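Transcription termination factor FttA (Pyrococcus horikoshii, PDB 3AF6) probably terminates transcription in this archaeon by cleaving nascent RNA as a zinc-dependent nuclease of the metallo-beta-lactamase superfamily. Local coordinates at residues 381-386 with 601-606; 36-41 with 106-111; 435-440 with 490-495; 250-255 with 263-268. One frame throughout, in Å; residues are numbered along the deposited sequence.

Contact 1 of 4, residues 381-386 with 601-606; sequences AKFPRL and MNYVAK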
loop_
_atom_site.group_PDB
_atom_site.type_symbol
_atom_site.label_atom_id
_atom_site.label_comp_id
_atom_site.label_asym_id
_atom_site.label_seq_id
_atom_site.Cartn_x
_atom_site.Cartn_y
_atom_site.Cartn_z
ATOM N N ALA A 381 -7.164 13.309 -10.063
ATOM C CA ALA A 381 -6.498 14.171 -11.028
ATOM C C ALA A 381 -6.665 15.630 -10.649
ATOM O O ALA A 381 -6.359 16.530 -11.436
ATOM C CB ALA A 381 -7.059 13.924 -12.415
ATOM N N LYS A 382 -7.149 15.866 -9.437
ATOM C CA LYS A 382 -7.365 17.225 -8.978
ATOM C C LYS A 382 -6.640 17.488 -7.664
ATOM O O LYS A 382 -6.772 16.729 -6.710
ATOM C CB LYS A 382 -8.868 17.501 -8.822
ATOM C CG LYS A 382 -9.153 18.908 -8.314
ATOM C CD LYS A 382 -10.633 19.278 -8.322
ATOM C CE LYS A 382 -10.813 20.746 -7.910
ATOM N NZ LYS A 382 -12.201 21.238 -8.116
ATOM N N PHE A 383 -5.874 18.574 -7.628
ATOM C CA PHE A 383 -5.108 18.932 -6.443
ATOM C C PHE A 383 -5.301 20.418 -6.198
ATOM O O PHE A 383 -5.601 21.171 -7.129
ATOM C CB PHE A 383 -3.612 18.650 -6.674
ATOM C CG PHE A 383 -3.317 17.240 -7.087
ATOM C CD1 PHE A 383 -3.187 16.233 -6.132
ATOM C CD2 PHE A 383 -3.223 16.906 -8.442
ATOM C CE1 PHE A 383 -2.971 14.912 -6.518
ATOM C CE2 PHE A 383 -3.009 15.590 -8.847
ATOM C CZ PHE A 383 -2.882 14.587 -7.890
ATOM N N PRO A 384 -5.137 20.867 -4.947
ATOM C CA PRO A 384 -5.318 22.300 -4.699
ATOM C C PRO A 384 -4.296 23.140 -5.454
ATOM O O PRO A 384 -4.620 24.208 -5.985
ATOM C CB PRO A 384 -5.204 22.419 -3.171
ATOM C CG PRO A 384 -4.577 21.124 -2.735
ATOM C CD PRO A 384 -5.096 20.105 -3.692
ATOM N N ARG A 385 -3.067 22.638 -5.517
ATOM C CA ARG A 385 -1.978 23.304 -6.226
ATOM C C ARG A 385 -1.091 22.225 -6.808
ATOM O O ARG A 385 -1.024 21.126 -6.267
ATOM C CB ARG A 385 -1.178 24.179 -5.264
ATOM C CG ARG A 385 -1.918 25.434 -4.827
ATOM C CD ARG A 385 -1.793 26.552 -5.853
ATOM N NE ARG A 385 -0.831 27.572 -5.434
ATOM C CZ ARG A 385 0.489 27.416 -5.433
ATOM N NH1 ARG A 385 1.267 28.405 -5.026
ATOM N NH2 ARG A 385 1.031 26.284 -5.848
ATOM N N LEU A 386 -0.411 22.525 -7.907
ATOM C CA LEU A 386 0.447 21.531 -8.525
ATOM C C LEU A 386 1.420 22.096 -9.535
ATOM O O LEU A 386 1.066 22.251 -10.699
ATOM C CB LEU A 386 -0.407 20.465 -9.222
ATOM C CG LEU A 386 0.343 19.333 -9.943
ATOM C CD1 LEU A 386 1.256 18.598 -8.962
ATOM C CD2 LEU A 386 -0.660 18.366 -10.557
ATOM N N MET A 601 -1.282 9.827 -21.277
ATOM C CA MET A 601 -1.404 11.106 -21.953
ATOM C C MET A 601 -2.670 11.793 -21.475
ATOM O O MET A 601 -2.665 12.989 -21.161
ATOM C CB MET A 601 -1.450 10.919 -23.470
ATOM C CG MET A 601 -0.132 10.460 -24.106
ATOM S SD MET A 601 1.263 11.654 -24.027
ATOM C CE MET A 601 0.847 12.795 -25.347
ATOM N N ASN A 602 -3.750 11.029 -21.391
ATOM C CA ASN A 602 -5.027 11.583 -20.961
ATOM C C ASN A 602 -4.980 12.096 -19.527
ATOM O O ASN A 602 -5.720 13.006 -19.166
ATOM C CB ASN A 602 -6.135 10.539 -21.109
ATOM C CG ASN A 602 -7.487 11.060 -20.668
ATOM O OD1 ASN A 602 -8.190 10.409 -19.899
ATOM N ND2 ASN A 602 -7.858 12.238 -21.150
ATOM N N TYR A 603 -4.114 11.518 -18.703
ATOM C CA TYR A 603 -4.003 11.972 -17.320
ATOM C C TYR A 603 -3.378 13.359 -17.307
ATOM O O TYR A 603 -3.708 14.196 -16.463
ATOM C CB TYR A 603 -3.126 11.027 -16.484
ATOM C CG TYR A 603 -3.072 11.421 -15.022
ATOM C CD1 TYR A 603 -4.146 11.150 -14.167
ATOM C CD2 TYR A 603 -2.005 12.166 -14.521
ATOM C CE1 TYR A 603 -4.162 11.620 -12.847
ATOM C CE2 TYR A 603 -2.011 12.642 -13.216
ATOM C CZ TYR A 603 -3.093 12.365 -12.385
ATOM O OH TYR A 603 -3.106 12.843 -11.097
ATOM N N VAL A 604 -2.463 13.597 -18.242
ATOM C CA VAL A 604 -1.797 14.887 -18.314
ATOM C C VAL A 604 -2.826 15.915 -18.749
ATOM O O VAL A 604 -2.957 16.977 -18.136
ATOM C CB VAL A 604 -0.620 14.860 -19.318
ATOM C CG1 VAL A 604 0.091 16.208 -19.325
ATOM C CG2 VAL A 604 0.359 13.751 -18.939
ATOM N N ALA A 605 -3.567 15.586 -19.800
ATOM C CA ALA A 605 -4.610 16.474 -20.319
ATOM C C ALA A 605 -5.594 16.905 -19.221
ATOM O O ALA A 605 -5.901 18.091 -19.087
ATOM C CB ALA A 605 -5.363 15.781 -21.451
ATOM N N LYS A 606 -6.060 15.946 -18.430
ATOM C CA LYS A 606 -7.019 16.224 -17.365
ATOM C C LYS A 606 -6.461 16.717 -16.027
ATOM O O LYS A 606 -7.172 17.393 -15.287
ATOM C CB LYS A 606 -7.861 14.980 -17.073
ATOM C CG LYS A 606 -8.559 14.359 -18.268
ATOM C CD LYS A 606 -9.949 14.942 -18.477
ATOM C CE LYS A 606 -10.785 14.063 -19.407
ATOM N NZ LYS A 606 -10.122 13.841 -20.730
#

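Contact 2 of 4, residues 36-41 with 106-111; sequences EFEGPE and PSVGEV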
loop_
_atom_site.group_PDB
_atom_site.type_symbol
_atom_site.label_atom_id
_atom_site.label_comp_id
_atom_site.label_asym_id
_atom_site.label_seq_id
_atom_site.Cartn_x
_atom_site.Cartn_y
_atom_site.Cartn_z
ATOM N N GLU A 36 0.375 17.547 24.234
ATOM C CA GLU A 36 1.616 17.154 23.579
ATOM C C GLU A 36 1.389 16.873 22.099
ATOM O O GLU A 36 0.252 16.864 21.626
ATOM C CB GLU A 36 2.181 15.900 24.249
ATOM C CG GLU A 36 1.161 14.780 24.405
ATOM C CD GLU A 36 1.789 13.457 24.812
ATOM O OE1 GLU A 36 2.647 13.464 25.724
ATOM O OE2 GLU A 36 1.416 12.413 24.224
ATOM N N PHE A 37 2.479 16.652 21.371
ATOM C CA PHE A 37 2.396 16.345 19.947
ATOM C C PHE A 37 2.552 14.845 19.744
ATOM O O PHE A 37 3.471 14.233 20.285
ATOM C CB PHE A 37 3.498 17.072 19.169
ATOM C CG PHE A 37 3.128 18.460 18.730
ATOM C CD1 PHE A 37 2.032 18.675 17.904
ATOM C CD2 PHE A 37 3.894 19.553 19.115
ATOM C CE1 PHE A 37 1.705 19.960 17.465
ATOM C CE2 PHE A 37 3.574 20.838 18.681
ATOM C CZ PHE A 37 2.480 21.041 17.856
ATOM N N GLU A 38 1.639 14.251 18.988
ATOM C CA GLU A 38 1.699 12.824 18.684
ATOM C C GLU A 38 1.732 12.716 17.175
ATOM O O GLU A 38 0.707 12.890 16.515
ATOM C CB GLU A 38 0.473 12.086 19.223
ATOM C CG GLU A 38 0.693 11.430 20.574
ATOM C CD GLU A 38 -0.527 10.674 21.055
ATOM O OE1 GLU A 38 -1.008 9.776 20.322
ATOM O OE2 GLU A 38 -1.001 10.982 22.170
ATOM N N GLY A 39 2.911 12.428 16.628
ATOM C CA GLY A 39 3.024 12.353 15.189
ATOM C C GLY A 39 2.515 13.693 14.695
ATOM O O GLY A 39 2.591 14.680 15.429
ATOM N N PRO A 40 1.968 13.766 13.478
ATOM C CA PRO A 40 1.453 15.024 12.929
ATOM C C PRO A 40 0.427 15.739 13.815
ATOM O O PRO A 40 0.438 16.966 13.917
ATOM C CB PRO A 40 0.841 14.594 11.598
ATOM C CG PRO A 40 1.690 13.434 11.204
ATOM C CD PRO A 40 1.842 12.677 12.500
ATOM N N GLU A 41 -0.447 14.970 14.463
ATOM C CA GLU A 41 -1.502 15.544 15.297
ATOM C C GLU A 41 -1.163 16.001 16.713
ATOM O O GLU A 41 -0.231 15.511 17.346
ATOM C CB GLU A 41 -2.706 14.592 15.345
ATOM C CG GLU A 41 -2.360 13.114 15.418
ATOM C CD GLU A 41 -3.596 12.223 15.421
ATOM O OE1 GLU A 41 -4.363 12.279 16.403
ATOM O OE2 GLU A 41 -3.804 11.474 14.443
ATOM N N PRO A 106 -4.437 1.559 24.335
ATOM C CA PRO A 106 -4.165 2.494 25.428
ATOM C C PRO A 106 -3.241 3.640 25.022
ATOM O O PRO A 106 -3.265 4.710 25.630
ATOM C CB PRO A 106 -3.541 1.597 26.490
ATOM C CG PRO A 106 -2.769 0.618 25.661
ATOM C CD PRO A 106 -3.757 0.271 24.567
ATOM N N SER A 107 -2.429 3.408 23.993
ATOM C CA SER A 107 -1.493 4.420 23.506
ATOM C C SER A 107 -2.239 5.622 22.942
ATOM O O SER A 107 -1.652 6.680 22.715
ATOM C CB SER A 107 -0.591 3.834 22.416
ATOM O OG SER A 107 -1.328 3.569 21.235
ATOM N N VAL A 108 -3.537 5.449 22.710
ATOM C CA VAL A 108 -4.364 6.518 22.168
ATOM C C VAL A 108 -5.745 6.482 22.817
ATOM O O VAL A 108 -6.654 7.204 22.407
ATOM C CB VAL A 108 -4.515 6.372 20.634
ATOM C CG1 VAL A 108 -5.219 7.587 20.055
ATOM C CG2 VAL A 108 -3.147 6.194 19.989
ATOM N N GLY A 109 -5.891 5.643 23.840
ATOM C CA GLY A 109 -7.167 5.526 24.523
ATOM C C GLY A 109 -8.288 5.372 23.518
ATOM O O GLY A 109 -8.873 6.359 23.075
ATOM N N GLU A 110 -8.593 4.130 23.154
ATOM C CA GLU A 110 -9.639 3.864 22.176
ATOM C C GLU A 110 -9.885 2.365 22.009
ATOM O O GLU A 110 -9.045 1.647 21.468
ATOM C CB GLU A 110 -9.234 4.489 20.838
ATOM C CG GLU A 110 -10.175 4.232 19.680
ATOM C CD GLU A 110 -9.754 4.984 18.432
ATOM O OE1 GLU A 110 -10.344 4.751 17.359
ATOM O OE2 GLU A 110 -8.829 5.817 18.530
ATOM N N VAL A 111 -11.037 1.895 22.481
ATOM C CA VAL A 111 -11.385 0.479 22.375
ATOM C C VAL A 111 -12.154 0.192 21.091
ATOM O O VAL A 111 -13.109 0.891 20.750
ATOM C CB VAL A 111 -12.234 0.010 23.578
ATOM C CG1 VAL A 111 -12.783 -1.383 23.315
ATOM C CG2 VAL A 111 -11.385 -0.001 24.839
#

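Contact 3 of 4, residues 435-440 with 490-495; sequences RAQEVM and NPFLSE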
loop_
_atom_site.group_PDB
_atom_site.type_symbol
_atom_site.label_atom_id
_atom_site.label_comp_id
_atom_site.label_asym_id
_atom_site.label_seq_id
_atom_site.Cartn_x
_atom_site.Cartn_y
_atom_site.Cartn_z
ATOM N N ARG A 435 -3.262 -7.725 -9.477
ATOM C CA ARG A 435 -3.942 -8.501 -10.504
ATOM C C ARG A 435 -4.766 -9.677 -9.975
ATOM O O ARG A 435 -5.850 -9.959 -10.495
ATOM C CB ARG A 435 -2.943 -9.032 -11.544
ATOM C CG ARG A 435 -2.129 -7.976 -12.320
ATOM C CD ARG A 435 -2.930 -6.719 -12.660
ATOM N NE ARG A 435 -2.930 -5.760 -11.552
ATOM C CZ ARG A 435 -3.975 -5.017 -11.194
ATOM N NH1 ARG A 435 -5.127 -5.115 -11.851
ATOM N NH2 ARG A 435 -3.870 -4.174 -10.176
ATOM N N ALA A 436 -4.260 -10.362 -8.951
ATOM C CA ALA A 436 -4.963 -11.514 -8.400
ATOM C C ALA A 436 -6.438 -11.220 -8.124
ATOM O O ALA A 436 -7.316 -11.867 -8.691
ATOM C CB ALA A 436 -4.275 -11.991 -7.121
ATOM N N GLN A 437 -6.709 -10.243 -7.264
ATOM C CA GLN A 437 -8.079 -9.899 -6.928
ATOM C C GLN A 437 -8.887 -9.391 -8.125
ATOM O O GLN A 437 -10.100 -9.629 -8.213
ATOM C CB GLN A 437 -8.108 -8.853 -5.813
ATOM C CG GLN A 437 -7.764 -9.393 -4.442
ATOM C CD GLN A 437 -6.265 -9.625 -4.246
ATOM O OE1 GLN A 437 -5.865 -10.376 -3.350
ATOM N NE2 GLN A 437 -5.429 -8.966 -5.069
ATOM N N GLU A 438 -8.221 -8.694 -9.043
ATOM C CA GLU A 438 -8.904 -8.167 -10.215
ATOM C C GLU A 438 -9.382 -9.294 -11.110
ATOM O O GLU A 438 -10.526 -9.294 -11.574
ATOM C CB GLU A 438 -7.982 -7.257 -11.015
ATOM C CG GLU A 438 -8.661 -6.611 -12.213
ATOM C CD GLU A 438 -9.664 -5.540 -11.820
ATOM O OE1 GLU A 438 -9.737 -5.181 -10.631
ATOM O OE2 GLU A 438 -10.377 -5.038 -12.710
ATOM N N VAL A 439 -8.492 -10.242 -11.375
ATOM C CA VAL A 439 -8.843 -11.379 -12.210
ATOM C C VAL A 439 -9.864 -12.221 -11.456
ATOM O O VAL A 439 -10.739 -12.855 -12.062
ATOM C CB VAL A 439 -7.609 -12.229 -12.546
ATOM C CG1 VAL A 439 -8.026 -13.527 -13.232
ATOM C CG2 VAL A 439 -6.676 -11.432 -13.440
ATOM N N MET A 440 -9.770 -12.227 -10.132
ATOM C CA MET A 440 -10.734 -12.987 -9.346
ATOM C C MET A 440 -12.121 -12.448 -9.649
ATOM O O MET A 440 -13.003 -13.205 -10.036
ATOM C CB MET A 440 -10.443 -12.880 -7.846
ATOM C CG MET A 440 -9.579 -14.019 -7.316
ATOM S SD MET A 440 -8.733 -13.559 -5.805
ATOM C CE MET A 440 -10.003 -13.896 -4.546
ATOM N N ASN A 490 -20.651 -10.870 -0.720
ATOM C CA ASN A 490 -19.225 -10.630 -0.859
ATOM C C ASN A 490 -18.658 -11.552 -1.937
ATOM O O ASN A 490 -18.581 -12.765 -1.747
ATOM C CB ASN A 490 -18.530 -10.897 0.473
ATOM C CG ASN A 490 -17.231 -10.154 0.601
ATOM O OD1 ASN A 490 -16.366 -10.248 -0.268
ATOM N ND2 ASN A 490 -17.083 -9.403 1.686
ATOM N N PRO A 491 -18.253 -10.988 -3.086
ATOM C CA PRO A 491 -17.694 -11.776 -4.190
ATOM C C PRO A 491 -16.385 -12.499 -3.860
ATOM O O PRO A 491 -15.998 -13.436 -4.557
ATOM C CB PRO A 491 -17.526 -10.742 -5.299
ATOM C CG PRO A 491 -17.229 -9.496 -4.537
ATOM C CD PRO A 491 -18.250 -9.556 -3.420
ATOM N N PHE A 492 -15.706 -12.061 -2.806
ATOM C CA PHE A 492 -14.452 -12.689 -2.401
ATOM C C PHE A 492 -14.738 -13.982 -1.648
ATOM O O PHE A 492 -13.941 -14.922 -1.679
ATOM C CB PHE A 492 -13.639 -11.744 -1.508
ATOM C CG PHE A 492 -13.203 -10.484 -2.198
ATOM C CD1 PHE A 492 -13.569 -9.239 -1.694
ATOM C CD2 PHE A 492 -12.445 -10.542 -3.365
ATOM C CE1 PHE A 492 -13.191 -8.069 -2.342
ATOM C CE2 PHE A 492 -12.060 -9.379 -4.022
ATOM C CZ PHE A 492 -12.435 -8.139 -3.511
ATOM N N LEU A 493 -15.881 -14.015 -0.968
ATOM C CA LEU A 493 -16.297 -15.188 -0.207
ATOM C C LEU A 493 -16.778 -16.308 -1.129
ATOM O O LEU A 493 -16.866 -17.463 -0.710
ATOM C CB LEU A 493 -17.432 -14.825 0.757
ATOM C CG LEU A 493 -17.185 -13.872 1.926
ATOM C CD1 LEU A 493 -18.518 -13.523 2.573
ATOM C CD2 LEU A 493 -16.250 -14.517 2.933
ATOM N N SER A 494 -17.096 -15.956 -2.372
ATOM C CA SER A 494 -17.582 -16.919 -3.357
ATOM C C SER A 494 -17.004 -18.314 -3.147
ATOM O O SER A 494 -15.780 -18.501 -3.129
ATOM C CB SER A 494 -17.255 -16.441 -4.770
ATOM O OG SER A 494 -17.615 -17.423 -5.726
ATOM N N GLU A 495 -17.891 -19.294 -2.994
ATOM C CA GLU A 495 -17.470 -20.669 -2.769
ATOM C C GLU A 495 -16.827 -21.306 -4.003
ATOM O O GLU A 495 -16.725 -22.531 -4.093
ATOM C CB GLU A 495 -18.661 -21.518 -2.290
ATOM C CG GLU A 495 -19.791 -21.705 -3.310
ATOM C CD GLU A 495 -20.921 -22.603 -2.790
ATOM O OE1 GLU A 495 -21.600 -22.211 -1.814
ATOM O OE2 GLU A 495 -21.128 -23.703 -3.356
#

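Contact 4 of 4, residues 250-255 with 263-268; sequences DAIIIT and GMLPYL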
loop_
_atom_site.group_PDB
_atom_site.type_symbol
_atom_site.label_atom_id
_atom_site.label_comp_id
_atom_site.label_asym_id
_atom_site.label_seq_id
_atom_site.Cartn_x
_atom_site.Cartn_y
_atom_site.Cartn_z
ATOM N N ASP A 250 13.462 13.056 7.727
ATOM C CA ASP A 250 12.218 13.413 8.404
ATOM C C ASP A 250 11.163 12.338 8.257
ATOM O O ASP A 250 10.423 12.055 9.191
ATOM C CB ASP A 250 11.648 14.710 7.829
ATOM C CG ASP A 250 12.487 15.922 8.164
ATOM O OD1 ASP A 250 12.401 16.409 9.313
ATOM O OD2 ASP A 250 13.231 16.391 7.274
ATOM N N ALA A 251 11.087 11.738 7.077
ATOM C CA ALA A 251 10.072 10.732 6.851
ATOM C C ALA A 251 10.204 9.957 5.560
ATOM O O ALA A 251 10.871 10.384 4.622
ATOM C CB ALA A 251 8.703 11.392 6.890
ATOM N N ILE A 252 9.543 8.804 5.534
ATOM C CA ILE A 252 9.486 7.953 4.355
ATOM C C ILE A 252 7.991 7.837 4.018
ATOM O O ILE A 252 7.154 7.745 4.910
ATOM C CB ILE A 252 10.062 6.546 4.627
ATOM C CG1 ILE A 252 11.552 6.649 4.977
ATOM C CG2 ILE A 252 9.880 5.670 3.397
ATOM C CD1 ILE A 252 12.226 5.316 5.330
ATOM N N ILE A 253 7.648 7.871 2.741
ATOM C CA ILE A 253 6.254 7.750 2.344
ATOM C C ILE A 253 6.167 6.612 1.342
ATOM O O ILE A 253 7.040 6.487 0.481
ATOM C CB ILE A 253 5.752 9.042 1.665
ATOM C CG1 ILE A 253 6.119 10.249 2.527
ATOM C CG2 ILE A 253 4.245 8.973 1.457
ATOM C CD1 ILE A 253 5.771 11.571 1.904
ATOM N N ILE A 254 5.129 5.788 1.436
ATOM C CA ILE A 254 4.989 4.691 0.493
ATOM C C ILE A 254 3.723 4.826 -0.354
ATOM O O ILE A 254 2.625 4.923 0.190
ATOM C CB ILE A 254 4.974 3.339 1.231
ATOM C CG1 ILE A 254 6.228 3.215 2.117
ATOM C CG2 ILE A 254 4.889 2.198 0.224
ATOM C CD1 ILE A 254 7.578 3.412 1.390
ATOM N N THR A 255 3.876 4.831 -1.681
ATOM C CA THR A 255 2.739 4.951 -2.596
ATOM C C THR A 255 1.830 3.718 -2.535
ATOM O O THR A 255 0.597 3.847 -2.507
ATOM C CB THR A 255 3.198 5.130 -4.061
ATOM O OG1 THR A 255 3.897 3.960 -4.498
ATOM C CG2 THR A 255 4.103 6.330 -4.188
ATOM N N GLY A 263 9.775 -2.612 -0.757
ATOM C CA GLY A 263 10.581 -3.787 -0.476
ATOM C C GLY A 263 11.851 -3.665 0.354
ATOM O O GLY A 263 12.175 -4.579 1.112
ATOM N N MET A 264 12.586 -2.570 0.202
ATOM C CA MET A 264 13.817 -2.376 0.965
ATOM C C MET A 264 13.588 -1.648 2.282
ATOM O O MET A 264 14.507 -1.510 3.091
ATOM C CB MET A 264 14.843 -1.588 0.141
ATOM C CG MET A 264 15.572 -2.409 -0.902
ATOM S SD MET A 264 16.609 -3.662 -0.138
ATOM C CE MET A 264 17.826 -2.624 0.648
ATOM N N LEU A 265 12.367 -1.185 2.504
ATOM C CA LEU A 265 12.059 -0.446 3.716
ATOM C C LEU A 265 12.527 -1.119 5.016
ATOM O O LEU A 265 13.184 -0.489 5.838
ATOM C CB LEU A 265 10.562 -0.148 3.762
ATOM C CG LEU A 265 10.008 0.744 4.876
ATOM C CD1 LEU A 265 10.811 2.036 5.030
ATOM C CD2 LEU A 265 8.569 1.057 4.529
ATOM N N PRO A 266 12.214 -2.411 5.216
ATOM C CA PRO A 266 12.676 -3.020 6.469
ATOM C C PRO A 266 14.204 -3.194 6.567
ATOM O O PRO A 266 14.768 -3.228 7.665
ATOM C CB PRO A 266 11.891 -4.330 6.524
ATOM C CG PRO A 266 11.641 -4.638 5.106
ATOM C CD PRO A 266 11.328 -3.325 4.477
ATOM N N TYR A 267 14.869 -3.275 5.421
ATOM C CA TYR A 267 16.323 -3.401 5.376
ATOM C C TYR A 267 16.940 -2.263 6.179
ATOM O O TYR A 267 17.985 -2.411 6.820
ATOM C CB TYR A 267 16.803 -3.284 3.934
ATOM C CG TYR A 267 18.280 -3.521 3.731
ATOM C CD1 TYR A 267 18.774 -4.813 3.535
ATOM C CD2 TYR A 267 19.179 -2.455 3.671
ATOM C CE1 TYR A 267 20.117 -5.040 3.276
ATOM C CE2 TYR A 267 20.528 -2.671 3.411
ATOM C CZ TYR A 267 20.986 -3.967 3.213
ATOM O OH TYR A 267 22.313 -4.205 2.952
ATOM N N LEU A 268 16.271 -1.117 6.128
ATOM C CA LEU A 268 16.722 0.083 6.809
ATOM C C LEU A 268 16.844 -0.077 8.314
ATOM O O LEU A 268 17.744 0.496 8.927
ATOM C CB LEU A 268 15.773 1.232 6.479
ATOM C CG LEU A 268 16.308 2.407 5.659
ATOM C CD1 LEU A 268 17.450 1.977 4.734
ATOM C CD2 LEU A 268 15.140 3.008 4.878
#

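Contact 1 of 4, residues 381-386 with 601-606
Tyr603 reaches across from the helix that contains 601-606 to set its hydroxyl at Phe383 and its ring beside Ala381, a small example of how one aromatic side chain can bridge a helix and a loop. Its hydroxyl meets the rim of the Phe383 ring in the plane of that ring, with Tyr603 OH 3.6 Å from Phe383 CE2. The two aromatic side chains cross at about a right angle. Beside it, Tyr603 CE1 rests 3.7 Å from Ala381 CB, which approaches the tyrosine ring obliquely, and the alpha carbon of Ala381 also lies beside the hydroxyl. With CG trans to the backbone nitrogen (chi1 -176°), Tyr603 is carried away from its helix and across to the loop.

No hydrogen bond joins the two segments directly. The buried phenolic oxygen is instead hydrogen-bonded to the carbonyl of Asn380, just before Ala381, which fixes the end of the ring beside the loop. Backbone bonds from both Ala381 and Phe383 to Arg608 also tie the loop to the chain just past the helix. Further out, Phe370 meets Tyr603 edge-to-face, while the Phe383 ring lies nearly parallel to that of His352. The arrangement joins the C-terminal part of the metallo-beta-lactamase domain to its N-terminal part, as expected of a beta-CASP nuclease whose lactamase fold is completed only after the inserted domain.

Contact 2 of 4, residues 36-41 with 106-111
Glu38 and the pair Ser107 and Val108 bring together the beta-hairpins of the regions assigned as KHa and KHb, and illustrate how sparingly neighbouring modules may touch. The compact side belongs to KHa. There the hairpin turn is closed by a bond from Glu38 N to Glu41 O of 2.8 Å, and the side chain of Glu38 packs on Val43 and Tyr45 of the adjoining strand and on Leu171 of helix 164-178. Beyond CG the Glu38 chain is extended (chi2 -178°), which takes the carboxylate out toward KHb.

The looser side is the 106-111 turn. Val108 is partly exposed, and no hydrogen bond crosses between the segments. Glu38 OE1 comes 4.0 Å from Ser107 O without a hydrogen bond. The other carboxylate oxygen, Glu38 OE2, is paired in a salt bridge with Arg73 of strand 70-74. Val108 packs on the same arginine, so Arg73 lies against both. Within the turn, Ser107 OG is hydrogen-bonded to Asp105, and Gly109 N makes a weak bond to Pro106 O. The nearest carbon of Val108 is its methyl CG2, 4.2 Å from Glu38 OE1.

Contact 3 of 4, residues 435-440 with 490-495
Phe492 points its ring at Gln437 and Met440 on the first turns of helix 435-447, inside the beta-CASP domain, where a parallel sheet is flanked by helices. Phe492 makes the loop's contact with residues 435-440, and Pro491 extends it along the helix to Met441 and Glu444. From the Phe492 backbone, CB leads to CG with the latter trans to the carbonyl carbon (chi1 -64°), and this sends the ring toward the helix. Along one side of the ring, CD2 comes first: it lies 4.3 Å from Met440 CE, and the methyl sits at the ring edge, close to its plane. Met440 bends at its thioether (chi3 84°) to present that methyl. One atom farther, Phe492 CE2, next to the ring tip and the last atom to meet 435-440, is 4.3 Å from Gln437 CG, so it is the aliphatic part of the glutamine that meets the ring, obliquely. All three side chains are buried, and the approach is apolar throughout.

Thr466 and Thr470 of helix 462-471 also touch the ring, as does Met441, so Phe492 sits where two helices and a loop come together. The backbone that carries it is shaped by an Asx turn: Phe492 N donates to Asn490 OD1 at 3.2 Å, with an N-H...O angle of 149°, reaching a lone pair of the amide oxygen in the carbonyl plane.

Contact 4 of 4, residues 250-255 with 263-268
Leu265 inserts its forked tip between Ile252 and Ile254, so that a strand and the chain leading into helix 267-270 meet through branched aliphatic groups alone. Among these apolar contacts, the two methyls of Leu265 divide the work. CD1 lies 3.6 Å from Ile252 CD1, the two side chains sliding past each other in opposite directions, and CD2 is 4.0 Å from Ile254 CG1. Leu265 CG is trans to the backbone nitrogen (chi1 -174°), which turns the fork to the strand. Ile252 has a second neighbour in Leu268: the two side chains reach end to end, with Ile252 CD1 3.7 Å from Leu268 CD2. Met288 of helix 282-301 and Ile278 of the adjacent strand add further apolar cover to Leu265. Ile252 and Ile254 lie on the same side of the strand, as alternation requires, whereas Ile253 faces the other way and packs on Val351 and Leu353 of strand 349-355 in the second sheet.

Hydrogen bonding plays no part between the two segments and serves each separately. The strand pairs with its neighbours, Ala251 and Ile253 with Leu215, and Ile252 with Pro277 and Tyr279; beyond these pairs, Ile254 O accepts from Thr280 OG1. On the other segment, Leu268 N bonds to Leu265 O at 3.2 Å, three residues back.

Sheet against helix on one side and sheet against sheet on the other is the alpha-beta/beta-alpha sandwich of metallo-beta-lactamases. The chain between the two segments holds the HxHxDH motif, whose His256, His258, Asp260 and His261 bind the two zinc ions.

In the fold
From the N terminus, contact 2 comes first, spanning residues 36 to 111 and bringing the hairpin of KHa to that of KHb. Contact 4 follows as a short local loop within the metallo-beta-lactamase domain; its nearest atoms are about 8 Å from those of contact 2. Contact 1 then opens at 381-386 and closes only at 601-606, joining the two sequence-separated parts of the lactamase domain. The beta-CASP domain lies between them, so contact 3, 435-440 with 490-495, is contained within that span. Contacts 2, 4 and 1 run in series without crossing. No two of the four touch; the centres of contacts 2 and 3 lie about 36 Å apart.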